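Local structure of truncated hemoglobin 4 (Chlamydomonas reinhardtii, 6BME) at residues I73-D84 and R115-K126. The protein binds heme as a truncated, 2-on-2 hemoglobin whose iron can take a lysine as axial ligand, and probably binds oxygen. Sequence-based numbering, arbitrary orientation.
Sequences IINRGLNLTHFD and RPLFDPERYKGK. With HEM (protoporphyrin IX containing Fe), chain C.
Ile74 and Lys126 bring the two backbones closest together, their CA atoms 4.2 Å apart, where Lys126 CA makes a CA-H...O contact with Ile74 O. From there segment 115-126, with its two 3-10 turns, runs antiparallel to 73-84, past Pro120 opposite Asn79 and Phe118 opposite Leu80. At the Ile74 end, Ile73 CG2 lies over a face of the Tyr123 ring, 3.9 Å from its centroid, while Ile73 CD1 reaches CZ and OH. Tyr123 OH donates to Leu117 O at 2.6 Å, in the carbonyl plane, and holds the far end of the side chain in place. Lys126 bends back so that its NZ bonds Pro120 O and Tyr123 O within its own segment.

Midway, Leu80 CD2 rests against the carbonyl oxygens of Arg115 and Phe118, and Leu78 CD2 meets the edge of the Phe118 ring. Over one face of that ring comes Phe83 CD2, 3.4 Å from Phe118 CD1, the ring planes inclined at 37°. Phe83 in turn carries Arg115 CA over its own face. With CG opposite the backbone N (chi1 -176°) and an extended chain, Arg115 passes the Phe83 rim to grip Asp84 side-on: NE to OD1 at 2.7 Å and NH2 to OD2 at 2.9 Å, both on syn lone pairs, the two groups nearly coplanar. A methionine in place of Arg115 would probably leave the Asp84 carboxylate without its charged mate and free to turn.

Asn79 N-caps helix 80-96 through OD1, forming a capping box with His82. In this 2-on-2 globin domain, part of a longer protein, the segment after helix 101-114 packs across the junction of helices 62-75 and 80-96, and Phe118, edge-to-face with the axial ligand His69, joins Leu78 and Phe83 in lining the heme pocket.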
loop_
_atom_site.group_PDB
_atom_site.type_symbol
_atom_site.label_atom_id
_atom_site.label_comp_id
_atom_site.label_asym_id
_atom_site.label_seq_id
_atom_site.Cartn_x
_atom_site.Cartn_y
_atom_site.Cartn_z
ATOM N N ILE A 73 -4.051 6.602 -12.463
ATOM C CA ILE A 73 -5.120 7.568 -12.240
ATOM C C ILE A 73 -5.553 8.199 -13.558
ATOM O O ILE A 73 -6.739 8.468 -13.773
ATOM C CB ILE A 73 -4.657 8.640 -11.228
ATOM C CG1 ILE A 73 -4.375 8.007 -9.862
ATOM C CG2 ILE A 73 -5.699 9.760 -11.076
ATOM C CD1 ILE A 73 -3.632 8.938 -8.903
ATOM N N ILE A 74 -4.600 8.464 -14.445
ATOM C CA ILE A 74 -4.896 9.187 -15.680
ATOM C C ILE A 74 -5.404 8.261 -16.777
ATOM O O ILE A 74 -6.308 8.623 -17.531
ATOM C CB ILE A 74 -3.644 9.961 -16.136
ATOM C CG1 ILE A 74 -3.352 11.090 -15.153
ATOM C CG2 ILE A 74 -3.829 10.482 -17.557
ATOM C CD1 ILE A 74 -1.940 11.672 -15.283
ATOM N N ASN A 75 -4.852 7.059 -16.881
ATOM C CA ASN A 75 -5.144 6.176 -17.996
ATOM C C ASN A 75 -5.977 4.964 -17.601
ATOM O O ASN A 75 -6.481 4.270 -18.490
ATOM C CB ASN A 75 -3.836 5.693 -18.640
ATOM C CG ASN A 75 -3.112 6.786 -19.402
ATOM O OD1 ASN A 75 -3.704 7.790 -19.801
ATOM N ND2 ASN A 75 -1.819 6.571 -19.645
ATOM N N ARG A 76 -6.136 4.681 -16.301
ATOM C CA ARG A 76 -6.815 3.460 -15.881
ATOM C C ARG A 76 -7.899 3.679 -14.823
ATOM O O ARG A 76 -8.382 2.697 -14.241
ATOM C CB ARG A 76 -5.789 2.437 -15.359
ATOM C CG ARG A 76 -4.591 2.169 -16.282
ATOM C CD ARG A 76 -4.835 1.044 -17.269
ATOM N NE ARG A 76 -5.067 -0.222 -16.580
ATOM C CZ ARG A 76 -4.111 -0.972 -16.035
ATOM N NH1 ARG A 76 -2.842 -0.586 -16.094
ATOM N NH2 ARG A 76 -4.429 -2.105 -15.423
ATOM N N GLY A 77 -8.276 4.923 -14.530
ATOM C CA GLY A 77 -9.387 5.172 -13.633
ATOM C C GLY A 77 -9.139 4.848 -12.176
ATOM O O GLY A 77 -10.096 4.612 -11.436
ATOM N N LEU A 78 -7.881 4.839 -11.736
ATOM C CA LEU A 78 -7.575 4.595 -10.327
ATOM C C LEU A 78 -8.138 5.729 -9.479
ATOM O O LEU A 78 -7.965 6.910 -9.808
ATOM C CB LEU A 78 -6.062 4.482 -10.133
ATOM C CG LEU A 78 -5.635 4.091 -8.716
ATOM C CD1 LEU A 78 -6.179 2.715 -8.449
ATOM C CD2 LEU A 78 -4.100 4.124 -8.530
ATOM N N ASN A 79 -8.830 5.385 -8.392
ATOM C CA ASN A 79 -9.567 6.413 -7.660
ATOM C C ASN A 79 -9.497 6.182 -6.151
ATOM O O ASN A 79 -8.847 5.252 -5.659
ATOM C CB ASN A 79 -11.020 6.498 -8.164
ATOM C CG ASN A 79 -11.818 5.228 -7.911
ATOM O OD1 ASN A 79 -11.760 4.656 -6.837
ATOM N ND2 ASN A 79 -12.583 4.797 -8.907
ATOM N N LEU A 80 -10.186 7.061 -5.412
ATOM C CA LEU A 80 -10.134 7.024 -3.957
ATOM C C LEU A 80 -10.771 5.758 -3.396
ATOM O O LEU A 80 -10.372 5.289 -2.321
ATOM C CB LEU A 80 -10.823 8.265 -3.383
ATOM C CG LEU A 80 -10.058 9.587 -3.488
ATOM C CD1 LEU A 80 -10.913 10.716 -2.987
ATOM C CD2 LEU A 80 -8.727 9.526 -2.713
ATOM N N THR A 81 -11.781 5.210 -4.076
ATOM C CA THR A 81 -12.359 3.956 -3.608
ATOM C C THR A 81 -11.313 2.849 -3.675
ATOM O O THR A 81 -11.196 2.029 -2.761
ATOM C CB THR A 81 -13.591 3.584 -4.436
ATOM O OG1 THR A 81 -14.511 4.691 -4.464
ATOM C CG2 THR A 81 -14.312 2.379 -3.827
ATOM N N HIS A 82 -10.521 2.829 -4.742
ATOM C CA HIS A 82 -9.454 1.843 -4.820
ATOM C C HIS A 82 -8.440 2.050 -3.700
ATOM O O HIS A 82 -8.041 1.081 -3.037
ATOM C CB HIS A 82 -8.787 1.910 -6.189
ATOM C CG HIS A 82 -9.728 1.649 -7.324
ATOM N ND1 HIS A 82 -9.821 2.478 -8.418
ATOM C CD2 HIS A 82 -10.630 0.660 -7.523
ATOM C CE1 HIS A 82 -10.727 2.003 -9.253
ATOM N NE2 HIS A 82 -11.242 0.909 -8.728
ATOM N N PHE A 83 -8.033 3.309 -3.458
ATOM C CA PHE A 83 -7.084 3.598 -2.379
ATOM C C PHE A 83 -7.616 3.122 -1.035
ATOM O O PHE A 83 -6.879 2.531 -0.235
ATOM C CB PHE A 83 -6.775 5.095 -2.299
ATOM C CG PHE A 83 -5.904 5.466 -1.115
ATOM C CD1 PHE A 83 -6.462 5.711 0.139
ATOM C CD2 PHE A 83 -4.521 5.544 -1.250
ATOM C CE1 PHE A 83 -5.661 6.025 1.229
ATOM C CE2 PHE A 83 -3.708 5.867 -0.168
ATOM C CZ PHE A 83 -4.277 6.103 1.076
ATOM N N ASP A 84 -8.885 3.435 -0.743
ATOM C CA ASP A 84 -9.453 3.057 0.546
ATOM C C ASP A 84 -9.549 1.546 0.698
ATOM O O ASP A 84 -9.516 1.039 1.828
ATOM C CB ASP A 84 -10.830 3.699 0.730
ATOM C CG ASP A 84 -10.753 5.209 0.866
ATOM O OD1 ASP A 84 -9.675 5.711 1.247
ATOM O OD2 ASP A 84 -11.765 5.903 0.593
ATOM N N ARG A 115 -3.608 9.800 1.216
ATOM C CA ARG A 115 -4.859 9.631 0.480
ATOM C C ARG A 115 -5.145 10.755 -0.515
ATOM O O ARG A 115 -5.545 10.442 -1.648
ATOM C CB ARG A 115 -6.017 9.474 1.477
ATOM C CG ARG A 115 -7.385 9.182 0.840
ATOM C CD ARG A 115 -8.419 8.827 1.923
ATOM N NE ARG A 115 -9.716 8.431 1.362
ATOM C CZ ARG A 115 -10.651 9.283 0.946
ATOM N NH1 ARG A 115 -10.456 10.597 1.025
ATOM N NH2 ARG A 115 -11.794 8.823 0.452
ATOM N N PRO A 116 -4.962 12.045 -0.189
ATOM C CA PRO A 116 -5.272 13.098 -1.175
ATOM C C PRO A 116 -4.514 12.985 -2.490
ATOM O O PRO A 116 -4.967 13.557 -3.486
ATOM C CB PRO A 116 -4.899 14.382 -0.427
ATOM C CG PRO A 116 -5.123 14.040 0.990
ATOM C CD PRO A 116 -4.647 12.632 1.124
ATOM N N LEU A 117 -3.386 12.269 -2.540
ATOM C CA LEU A 117 -2.673 12.105 -3.803
ATOM C C LEU A 117 -3.358 11.125 -4.743
ATOM O O LEU A 117 -2.918 10.977 -5.890
ATOM C CB LEU A 117 -1.241 11.632 -3.548
ATOM C CG LEU A 117 -0.472 12.356 -2.435
ATOM C CD1 LEU A 117 0.817 11.617 -2.107
ATOM C CD2 LEU A 117 -0.201 13.811 -2.800
ATOM N N PHE A 118 -4.390 10.432 -4.280
ATOM C CA PHE A 118 -5.149 9.513 -5.111
ATOM C C PHE A 118 -6.512 10.074 -5.476
ATOM O O PHE A 118 -7.367 9.337 -5.975
ATOM C CB PHE A 118 -5.261 8.157 -4.413
ATOM C CG PHE A 118 -3.957 7.420 -4.382
ATOM C CD1 PHE A 118 -3.012 7.708 -3.410
ATOM C CD2 PHE A 118 -3.641 6.497 -5.382
ATOM C CE1 PHE A 118 -1.775 7.050 -3.390
ATOM C CE2 PHE A 118 -2.417 5.836 -5.377
ATOM C CZ PHE A 118 -1.476 6.120 -4.378
ATOM N N ASP A 119 -6.712 11.374 -5.274
ATOM C CA ASP A 119 -7.929 12.049 -5.695
ATOM C C ASP A 119 -7.835 12.375 -7.186
ATOM O O ASP A 119 -7.042 13.241 -7.585
ATOM C CB ASP A 119 -8.138 13.315 -4.862
ATOM C CG ASP A 119 -9.429 14.046 -5.201
ATOM O OD1 ASP A 119 -10.079 13.740 -6.227
ATOM O OD2 ASP A 119 -9.787 14.948 -4.423
ATOM N N PRO A 120 -8.650 11.739 -8.028
ATOM C CA PRO A 120 -8.544 11.980 -9.477
ATOM C C PRO A 120 -8.808 13.421 -9.872
ATOM O O PRO A 120 -8.337 13.846 -10.928
ATOM C CB PRO A 120 -9.602 11.040 -10.068
ATOM C CG PRO A 120 -9.847 10.003 -8.977
ATOM C CD PRO A 120 -9.701 10.760 -7.710
ATOM N N GLU A 121 -9.537 14.188 -9.060
ATOM C CA GLU A 121 -9.793 15.582 -9.415
ATOM C C GLU A 121 -8.513 16.407 -9.483
ATOM O O GLU A 121 -8.506 17.467 -10.116
ATOM C CB GLU A 121 -10.782 16.200 -8.427
ATOM C CG GLU A 121 -12.185 15.600 -8.525
ATOM C CD GLU A 121 -13.034 16.225 -9.632
ATOM O OE1 GLU A 121 -14.276 16.271 -9.471
ATOM O OE2 GLU A 121 -12.471 16.680 -10.655
ATOM N N ARG A 122 -7.430 15.933 -8.870
ATOM C CA ARG A 122 -6.142 16.613 -8.910
ATOM C C ARG A 122 -5.367 16.386 -10.210
ATOM O O ARG A 122 -4.322 17.017 -10.402
ATOM C CB ARG A 122 -5.298 16.170 -7.708
ATOM C CG ARG A 122 -5.881 16.628 -6.369
ATOM C CD ARG A 122 -4.945 16.352 -5.207
ATOM N NE ARG A 122 -5.269 17.183 -4.047
ATOM C CZ ARG A 122 -6.093 16.819 -3.068
ATOM N NH1 ARG A 122 -6.331 17.647 -2.055
ATOM N NH2 ARG A 122 -6.679 15.628 -3.098
ATOM N N TYR A 123 -5.858 15.545 -11.119
ATOM C CA TYR A 123 -5.133 15.167 -12.325
ATOM C C TYR A 123 -5.909 15.612 -13.557
ATOM O O TYR A 123 -7.132 15.753 -13.509
ATOM C CB TYR A 123 -4.900 13.638 -12.358
ATOM C CG TYR A 123 -4.051 13.138 -11.218
ATOM C CD1 TYR A 123 -4.586 12.984 -9.940
ATOM C CD2 TYR A 123 -2.705 12.834 -11.409
ATOM C CE1 TYR A 123 -3.797 12.528 -8.882
ATOM C CE2 TYR A 123 -1.914 12.379 -10.361
ATOM C CZ TYR A 123 -2.466 12.226 -9.102
ATOM O OH TYR A 123 -1.685 11.775 -8.064
ATOM N N LYS A 124 -5.196 15.835 -14.667
ATOM C CA LYS A 124 -5.819 16.197 -15.938
ATOM C C LYS A 124 -5.709 15.046 -16.938
ATOM O O LYS A 124 -4.964 14.088 -16.736
ATOM C CB LYS A 124 -5.165 17.455 -16.528
ATOM C CG LYS A 124 -5.243 18.698 -15.655
ATOM C CD LYS A 124 -6.624 19.318 -15.715
ATOM C CE LYS A 124 -6.619 20.734 -15.160
ATOM N NZ LYS A 124 -6.008 20.800 -13.808
ATOM N N GLY A 125 -6.459 15.158 -18.036
ATOM C CA GLY A 125 -6.321 14.213 -19.134
ATOM C C GLY A 125 -6.746 12.791 -18.825
ATOM O O GLY A 125 -6.250 11.848 -19.463
ATOM N N LYS A 126 -7.665 12.607 -17.875
ATOM C CA LYS A 126 -8.080 11.273 -17.474
ATOM C C LYS A 126 -8.999 10.645 -18.521
ATOM O O LYS A 126 -9.585 11.326 -19.363
ATOM C CB LYS A 126 -8.792 11.323 -16.118
ATOM C CG LYS A 126 -7.931 11.887 -15.003
ATOM C CD LYS A 126 -8.604 11.728 -13.633
ATOM C CE LYS A 126 -9.878 12.568 -13.537
ATOM N NZ LYS A 126 -9.603 14.030 -13.649
HETATM C CHA HEM C . 3.618 0.670 -7.695
HETATM C CHB HEM C . 3.477 2.016 -3.056
HETATM C CHC HEM C . -1.281 2.762 -3.551
HETATM C CHD HEM C . -1.181 -0.124 -7.417
HETATM C C1A HEM C . 4.056 0.994 -6.430
HETATM C C2A HEM C . 5.418 0.990 -5.913
HETATM C C3A HEM C . 5.345 1.359 -4.619
HETATM C C4A HEM C . 3.963 1.606 -4.278
HETATM C CMA HEM C . 6.495 1.530 -3.606
HETATM C CAA HEM C . 6.721 0.640 -6.699
HETATM C CBA HEM C . 6.701 -0.792 -7.235
HETATM C CGA HEM C . 8.039 -1.220 -7.809
HETATM O O1A HEM C . 8.519 -0.594 -8.806
HETATM O O2A HEM C . 8.607 -2.215 -7.270
HETATM C C1B HEM C . 2.192 2.466 -2.826
HETATM C C2B HEM C . 1.745 3.298 -1.727
HETATM C C3B HEM C . 0.429 3.505 -1.889
HETATM C C4B HEM C . 0.005 2.789 -3.067
HETATM C CMB HEM C . 2.642 3.869 -0.604
HETATM C CAB HEM C . -0.564 4.302 -1.010
HETATM C CBB HEM C . -0.368 4.566 0.282
HETATM C C1C HEM C . -1.687 1.965 -4.589
HETATM C C2C HEM C . -3.045 1.672 -4.939
HETATM C C3C HEM C . -3.044 0.855 -5.989
HETATM C C4C HEM C . -1.659 0.620 -6.361
HETATM C CMC HEM C . -4.278 2.205 -4.176
HETATM C CAC HEM C . -4.313 0.293 -6.658
HETATM C CBC HEM C . -4.327 -0.947 -7.156
HETATM C C1D HEM C . 0.125 -0.091 -7.875
HETATM C C2D HEM C . 0.612 -0.639 -9.125
HETATM C C3D HEM C . 1.925 -0.425 -9.190
HETATM C C4D HEM C . 2.328 0.271 -7.991
HETATM C CMD HEM C . -0.264 -1.363 -10.161
HETATM C CAD HEM C . 2.913 -0.852 -10.315
HETATM C CBD HEM C . 2.829 0.113 -11.490
HETATM C CGD HEM C . 3.767 -0.397 -12.559
HETATM O O1D HEM C . 4.876 -0.874 -12.210
HETATM O O2D HEM C . 3.409 -0.310 -13.755
HETATM N NA HEM C . 3.213 1.356 -5.405
HETATM N NB HEM C . 1.101 2.176 -3.632
HETATM N NC HEM C . -0.871 1.317 -5.482
HETATM N ND HEM C . 1.203 0.472 -7.208
HETATM FE FE HEM C . 1.149 1.312 -5.422
#